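Local coordinates for protein endoglucanase (Clostridium thermocellum, PDB 2E4T) that hydrolyses internal beta-1,4 links of cellulose, and probably of xyloglucan, as the family 44 catalytic module of a larger multidomain enzyme, at residues Asp95-Ser99 and Lys100-Tyr104; Lys21-Pro25 and Tyr26-Ser30; Tyr71-Asp75 and Gly76-Lys80; Glu160-Asn163 and Tyr164-Lys168. All blocks are in the same frame, centred on the assembly; numbering follows the deposited sequence. Where two conformers were deposited one is given.

Contact 1 (Asp95-Ser99 and Lys100-Tyr104); sequences DKALS and KNVPY
Ala-97 and Val-102 meet where helix 88-99 stops, and their backbone bond is one half of a Schellman motif. Val-102 N donates to Ala-97 O at 3.0 Å with an N-H...O angle of 162°, while Asn-101 N reaches Leu-98 O at 3.0 Å; Asn-101, with its positive phi of 61°, is the C-prime residue that reverses the chain. Ala-97 O takes a second hydrogen from Lys-100 N, and the two donors come from opposite faces of the carbonyl plane, so this oxygen is gripped from both sides. A further bond from Lys-100 N to Lys-96 O is weak.

Among the side-chain polar groups, Ser-99 OG turns back to Lys-96 O at 2.7 Å. Its chi1 of 82° sets the hydroxyl between the backbone N and the carbonyl carbon. The ammonium of Lys-96 forms a salt bridge with Glu-33 and a probable hydrogen bond with Gly-76 O.

The apolar contact is a single pair, Ala-97 CB lying 4.0 Å from Val-102 CB. Other side-chain carbons pack on carbonyl oxygens: Val-102 CG2 rests 3.5 Å from Ala-97 O beside the capping bond, and the Lys-100 chain, bent at chi2 and chi3, brings CG to 3.3 Å from Lys-96 O and lays its aliphatic part against Ser-99.

The motif thus turns helix 88-99 into the short loop that leads to strand 104-109 of the TIM-like barrel. Ala-97 and Val-102 both pack on Lys-41 of the adjacent strand 40-43, Val-102 also touches Val-38, and Leu-98 leans on Thr-176.

Contact 2 (Lys21-Pro25 and Tyr26-Ser30); sequences KPISP and YIYGS
A type I beta turn from Ser-24 to Ile-27 makes the link between strand 8-22, in the nine-stranded mixed sheet, and strand 26-30 of the parallel TIM-like barrel. The contacts across it are side-chain packing. Ile-27 CG1 comes 3.5 Å from Ser-24 O, because chi1 of 60° sets that branch between the backbone N and the carbonyl carbon; the same branch carries CD1 to within 3.8 Å of Ile-23 CG2. That methyl of Ile-23 also lies 3.7 Å from Tyr-28 OH, the Ile-23 and Tyr-28 side chains crossing at about a right angle.

On the Tyr-26 ring, Pro-25 CB of the modelled conformer sits over one face, offset toward the rim. Ser-24 OG approaches the same ring obliquely, 3.6 Å from Tyr-26 CD2, while its hydrogen bond goes to Tyr-387 O. Outside the turn, Tyr-26 meets the Tyr-104 ring with planes at about 60°, and Thr-39 OG1 bonds to Pro-25 O. Phe-381 and Leu-378 of helix 368-384 touch Ile-27 and Tyr-28 respectively. The Tyr-28 ring lies under its neighbour in sequence: Ile-27 CG1 stands 3.5 Å above the Tyr-28 ring plane, over its centre.

Contact 3 (Tyr71-Asp75 and Gly76-Lys80); sequences YLLED and GGVPK
Val-78 N donates to Leu-73 O at 2.9 Å, almost in line with the carbonyl (C=O...N angle 160°), and this bond closes the end of helix 71-75. Its companion runs from Gly-77 N to Glu-74 O at 3.1 Å, with the donor well above the carbonyl plane. The pair, together with the positive phi of Gly-77 (73°), identifies a Schellman motif. One residue earlier, Gly-76 N keeps the i to i+4 bond to Leu-72 O at 3.0 Å, though its donor already stands above the carbonyl plane.

Packing follows the capping bond. Leu-73 and Val-78 bring their side chains together at a slant: Leu-73 CD2 lies 3.8 Å from Val-78 CB and 3.9 Å from Val-78 CG1. The other branch of Val-78, CG2, stands beside the backbone N with CG1 anti to it (chi1 -177°), which places CG2 3.6 Å from Leu-73 O. Both residues are buried and press on helix 88-99, Leu-73 on Ser-88 and Val-89, Val-78 on Ser-88 and Thr-92; Leu-73 also touches Trp-83, whose NE1 bonds to Val-78 O.

Farther out, Glu-74 turns its carboxylate to Thr-70 OG1, and Asp-75 CB stands 3.8 Å above one face of the Tyr-71 ring, toward its rim.

The chemistry is that of a hydrophobically sealed helix end. Three carbonyls of the last turn receive backbone N-H groups, while the Leu-73 and Val-78 pair packs the turn against the next helix. The reversal itself rests on Gly-77, whose positive phi by itself favours glycine.

Contact 4 (Glu160-Asn163 and Tyr164-Lys168); sequences EFVN and YLVNK
Phe-161 and Leu-165 meet one turn apart on helix 158-169, and their rotamers decide how. Phe-161 holds CG on the far side of CB from its backbone N (chi1 179°), which carries CE1 to 3.8 Å from Leu-165 CD1. Leu-165 CG instead lies anti to its carbonyl carbon, beside the backbone N (chi1 -64°), which also brings CG to 3.5 Å from Phe-161 O. The methyl approaches the ring obliquely, and the two side chains lie at a slant to each other.

Val-162 and Val-166 form a second pair along the same helix. Both hold CG1 anti to the backbone N, and the meeting is between Val-162 CG1 and Val-166 CG2 at 4.1 Å. Val-166 CG2 also sits 3.3 Å from Val-162 O, close beside the carbonyl that its own residue bonds. At the next step Asn-167 CB lies 3.2 Å from Asn-163 O.

Four successive i to i+4 backbone bonds hold these positions. Val-166 N to Val-162 O is the straightest, 2.8 Å with an N-H...O angle of 170°; Tyr-164 N, Leu-165 N and Asn-167 N bond to Glu-160 O, Phe-161 O and Asn-163 O respectively.

The outward partners divide by chemistry. Phe-161 stacks on Trp-53 and, with Leu-165, packs on Val-90 of helix 88-99, while Val-162 touches Leu-109 and Tyr-181 of the barrel strands. Buried Glu-160 instead has its carboxylate met by Lys-141 and Ser-146 N, near the calcium ligands Glu-54 and Asp-150, so its negative charge is probably at least partly balanced by Lys-141 and the nearby calcium ion, among other acidic groups.

Overall arrangement
From the N terminus, contact 2 comes first, turning the chain from the mixed beta sheet into the first strand of the barrel's parallel sheet. Contact 3 then ends helix 71-75, contact 1 ends helix 88-99 ahead of strand 104-109, and contact 4 lies within helix 158-169. All four are local and in series; none nests in or crosses another. Contact 1 is the hub, touching each of the others: Tyr-104 CB packs on Tyr-26 CD1 of contact 2 at 3.6 Å, Lys-96 reaches contact 3, and Asp-95 forms, in the modelled conformer of Lys-168, a long, weak ion pair with contact 4. Contacts 2, 3 and 4 do not touch one another.

Contact 1 (Asp95-Ser99 and Lys100-Tyr104)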
loop_
_atom_site.group_PDB
_atom_site.type_symbol
_atom_site.label_atom_id
_atom_site.label_comp_id
_atom_site.label_asym_id
_atom_site.label_seq_id
_atom_site.Cartn_x
_atom_site.Cartn_y
_atom_site.Cartn_z
ATOM N N ASP A 95 1.915 2.656 18.938
ATOM C CA ASP A 95 1.959 3.880 19.759
ATOM C C ASP A 95 2.523 5.042 18.921
ATOM O O ASP A 95 2.014 6.187 19.028
ATOM C CB ASP A 95 2.845 3.690 20.985
ATOM C CG ASP A 95 2.272 2.790 22.047
ATOM O OD1 ASP A 95 1.067 2.467 22.009
ATOM O OD2 ASP A 95 3.056 2.476 23.000
ATOM N N LYS A 96 3.577 4.786 18.140
ATOM C CA LYS A 96 4.133 5.853 17.300
ATOM C C LYS A 96 3.071 6.314 16.292
ATOM O O LYS A 96 2.882 7.548 16.096
ATOM C CB LYS A 96 5.375 5.378 16.571
ATOM C CG LYS A 96 6.643 5.378 17.452
ATOM C CD LYS A 96 7.835 4.844 16.669
ATOM C CE LYS A 96 9.154 5.173 17.320
ATOM N NZ LYS A 96 10.293 4.685 16.474
ATOM N N ALA A 97 2.387 5.387 15.636
ATOM C CA ALA A 97 1.345 5.765 14.657
ATOM C C ALA A 97 0.270 6.608 15.322
ATOM O O ALA A 97 -0.127 7.678 14.788
ATOM C CB ALA A 97 0.743 4.498 14.041
ATOM N N LEU A 98 -0.241 6.178 16.489
ATOM C CA LEU A 98 -1.261 6.959 17.196
ATOM C C LEU A 98 -0.710 8.354 17.529
ATOM O O LEU A 98 -1.453 9.366 17.425
ATOM C CB LEU A 98 -1.684 6.246 18.475
ATOM C CG LEU A 98 -2.458 4.941 18.300
ATOM C CD1 LEU A 98 -2.658 4.295 19.665
ATOM C CD2 LEU A 98 -3.769 5.149 17.568
ATOM N N SER A 99 0.548 8.440 17.951
ATOM C CA SER A 99 1.118 9.744 18.329
ATOM C C SER A 99 1.225 10.688 17.153
ATOM O O SER A 99 1.294 11.911 17.374
ATOM C CB SER A 99 2.495 9.537 18.961
ATOM O OG SER A 99 3.532 9.372 18.019
ATOM N N LYS A 100 1.236 10.150 15.926
ATOM C CA LYS A 100 1.314 10.945 14.705
ATOM C C LYS A 100 -0.097 11.065 14.068
ATOM O O LYS A 100 -0.214 11.467 12.921
ATOM C CB LYS A 100 2.261 10.260 13.695
ATOM C CG LYS A 100 3.687 10.132 14.140
ATOM C CD LYS A 100 4.323 11.428 14.626
ATOM C CE LYS A 100 4.346 12.499 13.586
ATOM N NZ LYS A 100 5.362 13.467 13.916
ATOM N N ASN A 101 -1.159 10.747 14.824
ATOM C CA ASN A 101 -2.516 10.941 14.340
ATOM C C ASN A 101 -2.772 10.091 13.079
ATOM O O ASN A 101 -3.507 10.516 12.158
ATOM C CB ASN A 101 -2.820 12.430 14.059
ATOM C CG ASN A 101 -2.480 13.283 15.253
ATOM O OD1 ASN A 101 -1.441 13.986 15.294
ATOM N ND2 ASN A 101 -3.320 13.253 16.227
ATOM N N VAL A 102 -2.189 8.901 13.023
ATOM C CA VAL A 102 -2.422 7.982 11.890
ATOM C C VAL A 102 -3.634 7.116 12.200
ATOM O O VAL A 102 -3.628 6.428 13.229
ATOM C CB VAL A 102 -1.182 7.095 11.685
ATOM C CG1 VAL A 102 -1.474 6.050 10.617
ATOM C CG2 VAL A 102 0.012 7.938 11.272
ATOM N N PRO A 103 -4.678 7.134 11.355
ATOM C CA PRO A 103 -5.937 6.449 11.716
ATOM C C PRO A 103 -5.965 4.993 11.375
ATOM O O PRO A 103 -6.878 4.325 11.844
ATOM C CB PRO A 103 -6.980 7.216 10.915
ATOM C CG PRO A 103 -6.268 7.641 9.679
ATOM C CD PRO A 103 -4.866 8.051 10.187
ATOM N N TYR A 104 -5.008 4.436 10.637
ATOM C CA TYR A 104 -5.054 3.027 10.272
ATOM C C TYR A 104 -3.689 2.416 10.545
ATOM O O TYR A 104 -2.692 2.840 9.972
ATOM C CB TYR A 104 -5.430 2.824 8.779
ATOM C CG TYR A 104 -6.029 1.470 8.508
ATOM C CD1 TYR A 104 -7.375 1.347 8.178
ATOM C CD2 TYR A 104 -5.262 0.283 8.585
ATOM C CE1 TYR A 104 -7.983 0.114 7.992
ATOM C CE2 TYR A 104 -5.858 -0.957 8.378
ATOM C CZ TYR A 104 -7.211 -1.043 8.121
ATOM O OH TYR A 104 -7.766 -2.299 8.009
#

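Contact 2 (Lys21-Pro25 and Tyr26-Ser30)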
loop_
_atom_site.group_PDB
_atom_site.type_symbol
_atom_site.label_atom_id
_atom_site.label_comp_id
_atom_site.label_asym_id
_atom_site.label_seq_id
_atom_site.Cartn_x
_atom_site.Cartn_y
_atom_site.Cartn_z
ATOM N N LYS A 21 -17.529 10.045 -5.775
ATOM C CA LYS A 21 -17.215 8.774 -5.122
ATOM C C LYS A 21 -16.265 9.044 -3.992
ATOM O O LYS A 21 -15.348 9.857 -4.124
ATOM C CB LYS A 21 -16.743 7.724 -6.098
ATOM C CG LYS A 21 -15.620 8.206 -6.864
ATOM C CD LYS A 21 -15.015 7.140 -7.733
ATOM C CE LYS A 21 -15.929 6.698 -8.862
ATOM N NZ LYS A 21 -16.142 7.819 -9.854
ATOM N N PRO A 22 -16.418 8.347 -2.860
ATOM C CA PRO A 22 -15.505 8.594 -1.746
ATOM C C PRO A 22 -14.074 8.127 -2.109
ATOM O O PRO A 22 -13.890 7.071 -2.721
ATOM C CB PRO A 22 -16.091 7.757 -0.622
ATOM C CG PRO A 22 -16.860 6.673 -1.278
ATOM C CD PRO A 22 -17.428 7.312 -2.543
ATOM N N ILE A 23 -13.109 8.905 -1.645
ATOM C CA ILE A 23 -11.691 8.528 -1.680
ATOM C C ILE A 23 -11.362 7.944 -0.303
ATOM O O ILE A 23 -11.541 8.589 0.725
ATOM C CB ILE A 23 -10.797 9.749 -1.941
ATOM C CG1 ILE A 23 -11.099 10.305 -3.334
ATOM C CG2 ILE A 23 -9.317 9.366 -1.791
ATOM C CD1 ILE A 23 -10.416 11.650 -3.621
ATOM N N SER A 24 -10.902 6.685 -0.289
ATOM C CA SER A 24 -10.604 6.094 1.012
ATOM C C SER A 24 -9.477 6.884 1.693
ATOM O O SER A 24 -8.450 7.161 1.073
ATOM C CB SER A 24 -10.150 4.647 0.837
ATOM O OG SER A 24 -9.859 4.157 2.135
ATOM N N PRO A 25 -9.619 7.175 2.980
ATOM C CA PRO A 25 -8.616 8.000 3.655
ATOM C C PRO A 25 -7.260 7.332 3.781
ATOM O O PRO A 25 -6.284 8.033 4.082
ATOM C CB PRO A 25 -9.221 8.273 5.042
ATOM C CG PRO A 25 -10.746 8.201 4.840
ATOM C CD PRO A 25 -10.871 7.070 3.781
ATOM N N TYR A 26 -7.204 6.004 3.619
ATOM C CA TYR A 26 -6.043 5.207 4.011
ATOM C C TYR A 26 -5.088 4.928 2.857
ATOM O O TYR A 26 -4.145 4.142 3.008
ATOM C CB TYR A 26 -6.501 3.865 4.630
ATOM C CG TYR A 26 -7.599 4.056 5.644
ATOM C CD1 TYR A 26 -7.435 4.948 6.745
ATOM C CD2 TYR A 26 -8.803 3.354 5.519
ATOM C CE1 TYR A 26 -8.469 5.123 7.661
ATOM C CE2 TYR A 26 -9.827 3.529 6.436
ATOM C CZ TYR A 26 -9.667 4.396 7.512
ATOM O OH TYR A 26 -10.688 4.567 8.415
ATOM N N ILE A 27 -5.273 5.615 1.694
ATOM C CA ILE A 27 -4.404 5.402 0.568
ATOM C C ILE A 27 -3.060 6.095 0.695
ATOM O O ILE A 27 -2.143 5.818 -0.097
ATOM C CB ILE A 27 -5.080 5.788 -0.762
ATOM C CG1 ILE A 27 -5.492 7.252 -0.772
ATOM C CG2 ILE A 27 -6.256 4.830 -1.041
ATOM C CD1 ILE A 27 -5.926 7.723 -2.145
ATOM N N TYR A 28 -2.914 7.003 1.668
ATOM C CA TYR A 28 -1.723 7.843 1.796
ATOM C C TYR A 28 -0.794 7.331 2.886
ATOM O O TYR A 28 -0.272 8.094 3.721
ATOM C CB TYR A 28 -2.138 9.305 2.089
ATOM C CG TYR A 28 -3.215 9.818 1.158
ATOM C CD1 TYR A 28 -2.960 10.113 -0.185
ATOM C CD2 TYR A 28 -4.504 10.063 1.628
ATOM C CE1 TYR A 28 -3.940 10.605 -1.022
ATOM C CE2 TYR A 28 -5.501 10.561 0.791
ATOM C CZ TYR A 28 -5.222 10.851 -0.532
ATOM O OH TYR A 28 -6.179 11.343 -1.407
ATOM N N GLY A 29 -0.564 5.995 2.896
ATOM C CA GLY A 29 0.192 5.395 3.983
ATOM C C GLY A 29 1.653 5.083 3.623
ATOM O O GLY A 29 2.111 5.228 2.477
ATOM N N SER A 30 2.365 4.575 4.661
ATOM C CA SER A 30 3.743 4.141 4.464
ATOM C C SER A 30 4.024 2.891 5.341
ATOM O O SER A 30 3.339 2.618 6.323
ATOM C CB SER A 30 4.767 5.255 4.796
ATOM O OG SER A 30 4.833 5.526 6.190
#

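Contact 3 (Tyr71-Asp75 and Gly76-Lys80)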
loop_
_atom_site.group_PDB
_atom_site.type_symbol
_atom_site.label_atom_id
_atom_site.label_comp_id
_atom_site.label_asym_id
_atom_site.label_seq_id
_atom_site.Cartn_x
_atom_site.Cartn_y
_atom_site.Cartn_z
ATOM N N TYR A 71 16.736 -7.327 15.651
ATOM C CA TYR A 71 16.642 -6.242 14.671
ATOM C C TYR A 71 15.372 -5.430 14.789
ATOM O O TYR A 71 15.409 -4.189 14.678
ATOM C CB TYR A 71 16.752 -6.819 13.245
ATOM C CG TYR A 71 16.498 -5.769 12.164
ATOM C CD1 TYR A 71 17.507 -4.893 11.783
ATOM C CD2 TYR A 71 15.254 -5.608 11.574
ATOM C CE1 TYR A 71 17.257 -3.892 10.823
ATOM C CE2 TYR A 71 14.999 -4.645 10.590
ATOM C CZ TYR A 71 16.004 -3.822 10.200
ATOM O OH TYR A 71 15.789 -2.857 9.236
ATOM N N LEU A 72 14.193 -6.068 14.942
ATOM C CA LEU A 72 12.965 -5.272 14.915
ATOM C C LEU A 72 12.843 -4.394 16.168
ATOM O O LEU A 72 12.217 -3.325 16.101
ATOM C CB LEU A 72 11.720 -6.125 14.716
ATOM C CG LEU A 72 11.561 -6.701 13.329
ATOM C CD1 LEU A 72 10.372 -7.640 13.287
ATOM C CD2 LEU A 72 11.399 -5.571 12.269
ATOM N N LEU A 73 13.371 -4.846 17.313
ATOM C CA LEU A 73 13.421 -4.024 18.505
ATOM C C LEU A 73 14.261 -2.762 18.269
ATOM O O LEU A 73 13.899 -1.637 18.616
ATOM C CB LEU A 73 13.991 -4.817 19.688
ATOM C CG LEU A 73 13.064 -5.900 20.218
ATOM C CD1 LEU A 73 13.885 -6.960 20.999
ATOM C CD2 LEU A 73 11.966 -5.293 21.063
ATOM N N GLU A 74 15.447 -2.966 17.676
ATOM C CA GLU A 74 16.369 -1.880 17.425
ATOM C C GLU A 74 15.832 -0.937 16.350
ATOM O O GLU A 74 15.737 0.287 16.572
ATOM C CB GLU A 74 17.723 -2.470 17.006
ATOM C CG GLU A 74 18.362 -3.224 18.098
ATOM C CD GLU A 74 19.565 -3.969 17.536
ATOM O OE1 GLU A 74 20.460 -3.326 16.929
ATOM O OE2 GLU A 74 19.663 -5.204 17.663
ATOM N N ASP A 75 15.429 -1.482 15.218
ATOM C CA ASP A 75 14.954 -0.650 14.113
ATOM C C ASP A 75 13.683 0.102 14.455
ATOM O O ASP A 75 13.478 1.234 13.958
ATOM C CB ASP A 75 14.724 -1.470 12.873
ATOM C CG ASP A 75 14.384 -0.593 11.677
ATOM O OD1 ASP A 75 15.302 0.107 11.202
ATOM O OD2 ASP A 75 13.233 -0.541 11.231
ATOM N N GLY A 76 12.825 -0.504 15.288
ATOM C CA GLY A 76 11.600 0.171 15.681
ATOM C C GLY A 76 11.785 1.176 16.787
ATOM O O GLY A 76 10.803 1.866 17.147
ATOM N N GLY A 77 12.949 1.297 17.382
ATOM C CA GLY A 77 13.166 2.230 18.479
ATOM C C GLY A 77 12.528 1.792 19.783
ATOM O O GLY A 77 12.121 2.636 20.592
ATOM N N VAL A 78 12.429 0.480 20.024
ATOM C CA VAL A 78 11.838 0.013 21.268
ATOM C C VAL A 78 12.866 0.265 22.404
ATOM O O VAL A 78 13.991 -0.207 22.337
ATOM C CB VAL A 78 11.464 -1.493 21.187
ATOM C CG1 VAL A 78 10.793 -1.903 22.482
ATOM C CG2 VAL A 78 10.578 -1.760 19.979
ATOM N N PRO A 79 12.479 0.897 23.499
ATOM C CA PRO A 79 13.439 1.056 24.620
ATOM C C PRO A 79 13.881 -0.294 25.181
ATOM O O PRO A 79 13.029 -1.211 25.253
ATOM C CB PRO A 79 12.629 1.836 25.684
ATOM C CG PRO A 79 11.511 2.431 24.984
ATOM C CD PRO A 79 11.209 1.543 23.761
ATOM N N LYS A 80 15.139 -0.397 25.654
ATOM C CA LYS A 80 15.688 -1.666 26.099
ATOM C C LYS A 80 14.850 -2.207 27.222
ATOM O O LYS A 80 14.775 -3.437 27.351
ATOM C CB LYS A 80 17.192 -1.507 26.426
ATOM C CG LYS A 80 17.967 -1.579 25.116
ATOM C CD LYS A 80 19.410 -1.178 25.239
ATOM C CE LYS A 80 20.132 -1.391 23.928
ATOM N NZ LYS A 80 19.625 -0.483 22.863
#

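Contact 4 (Glu160-Asn163 and Tyr164-Lys168)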
loop_
_atom_site.group_PDB
_atom_site.type_symbol
_atom_site.label_atom_id
_atom_site.label_comp_id
_atom_site.label_asym_id
_atom_site.label_seq_id
_atom_site.Cartn_x
_atom_site.Cartn_y
_atom_site.Cartn_z
ATOM N N GLU A 160 -3.926 -15.361 20.538
ATOM C CA GLU A 160 -3.480 -14.826 21.799
ATOM C C GLU A 160 -2.752 -13.477 21.597
ATOM O O GLU A 160 -2.904 -12.544 22.397
ATOM C CB GLU A 160 -2.601 -15.843 22.519
ATOM C CG GLU A 160 -2.306 -15.434 23.957
ATOM C CD GLU A 160 -1.621 -16.561 24.725
ATOM O OE1 GLU A 160 -0.563 -17.080 24.237
ATOM O OE2 GLU A 160 -2.140 -16.937 25.814
ATOM N N PHE A 161 -1.972 -13.376 20.504
ATOM C CA PHE A 161 -1.306 -12.119 20.139
ATOM C C PHE A 161 -2.382 -11.035 19.890
ATOM O O PHE A 161 -2.307 -9.912 20.436
ATOM C CB PHE A 161 -0.465 -12.414 18.905
ATOM C CG PHE A 161 0.332 -11.288 18.264
ATOM C CD1 PHE A 161 0.590 -10.063 18.872
ATOM C CD2 PHE A 161 0.866 -11.553 16.998
ATOM C CE1 PHE A 161 1.331 -9.105 18.202
ATOM C CE2 PHE A 161 1.626 -10.592 16.335
ATOM C CZ PHE A 161 1.859 -9.377 16.939
ATOM N N VAL A 162 -3.364 -11.339 19.038
ATOM C CA VAL A 162 -4.440 -10.371 18.775
ATOM C C VAL A 162 -5.146 -9.992 20.072
ATOM O O VAL A 162 -5.465 -8.824 20.325
ATOM C CB VAL A 162 -5.392 -10.887 17.689
ATOM C CG1 VAL A 162 -6.573 -9.939 17.517
ATOM C CG2 VAL A 162 -4.637 -11.036 16.377
ATOM N N ASN A 163 -5.417 -10.988 20.936
ATOM C CA ASN A 163 -6.088 -10.681 22.207
ATOM C C ASN A 163 -5.249 -9.674 23.037
ATOM O O ASN A 163 -5.813 -8.769 23.679
ATOM C CB ASN A 163 -6.291 -11.988 22.995
ATOM C CG ASN A 163 -6.952 -11.709 24.319
ATOM O OD1 ASN A 163 -8.166 -11.403 24.361
ATOM N ND2 ASN A 163 -6.176 -11.740 25.410
ATOM N N TYR A 164 -3.923 -9.831 23.051
ATOM C CA TYR A 164 -3.075 -8.903 23.792
ATOM C C TYR A 164 -3.251 -7.472 23.261
ATOM O O TYR A 164 -3.361 -6.491 24.041
ATOM C CB TYR A 164 -1.620 -9.376 23.693
ATOM C CG TYR A 164 -0.653 -8.529 24.470
ATOM C CD1 TYR A 164 -0.263 -8.946 25.740
ATOM C CD2 TYR A 164 -0.083 -7.356 23.952
ATOM C CE1 TYR A 164 0.628 -8.201 26.512
ATOM C CE2 TYR A 164 0.811 -6.623 24.741
ATOM C CZ TYR A 164 1.147 -7.040 26.032
ATOM O OH TYR A 164 2.040 -6.252 26.748
ATOM N N LEU A 165 -3.266 -7.353 21.943
ATOM C CA LEU A 165 -3.417 -6.037 21.292
ATOM C C LEU A 165 -4.815 -5.433 21.583
ATOM O O LEU A 165 -4.922 -4.238 21.897
ATOM C CB LEU A 165 -3.177 -6.163 19.800
ATOM C CG LEU A 165 -1.755 -6.577 19.443
ATOM C CD1 LEU A 165 -1.670 -6.846 17.926
ATOM C CD2 LEU A 165 -0.703 -5.585 19.857
ATOM N N VAL A 166 -5.862 -6.245 21.444
ATOM C CA VAL A 166 -7.220 -5.759 21.701
ATOM C C VAL A 166 -7.382 -5.374 23.172
ATOM O O VAL A 166 -8.036 -4.362 23.491
ATOM C CB VAL A 166 -8.253 -6.833 21.303
ATOM C CG1 VAL A 166 -9.659 -6.480 21.751
ATOM C CG2 VAL A 166 -8.204 -7.013 19.794
ATOM N N ASN A 167 -6.793 -6.143 24.089
ATOM C CA ASN A 167 -6.809 -5.780 25.493
ATOM C C ASN A 167 -6.184 -4.402 25.720
ATOM O O ASN A 167 -6.683 -3.600 26.522
ATOM C CB ASN A 167 -6.089 -6.863 26.294
ATOM C CG ASN A 167 -6.055 -6.525 27.772
ATOM O OD1 ASN A 167 -5.011 -6.020 28.252
ATOM N ND2 ASN A 167 -7.154 -6.661 28.448
ATOM N N LYS A 168 -5.069 -4.134 25.033
ATOM C CA LYS A 168 -4.360 -2.876 25.241
ATOM C C LYS A 168 -5.072 -1.688 24.598
ATOM O O LYS A 168 -5.114 -0.612 25.183
ATOM C CB LYS A 168 -2.937 -2.998 24.727
ATOM C CG LYS A 168 -2.116 -1.753 24.968
ATOM C CD LYS A 168 -0.633 -1.975 24.654
ATOM C CE LYS A 168 0.200 -0.666 24.762
ATOM N NZ LYS A 168 -0.515 0.458 24.178
#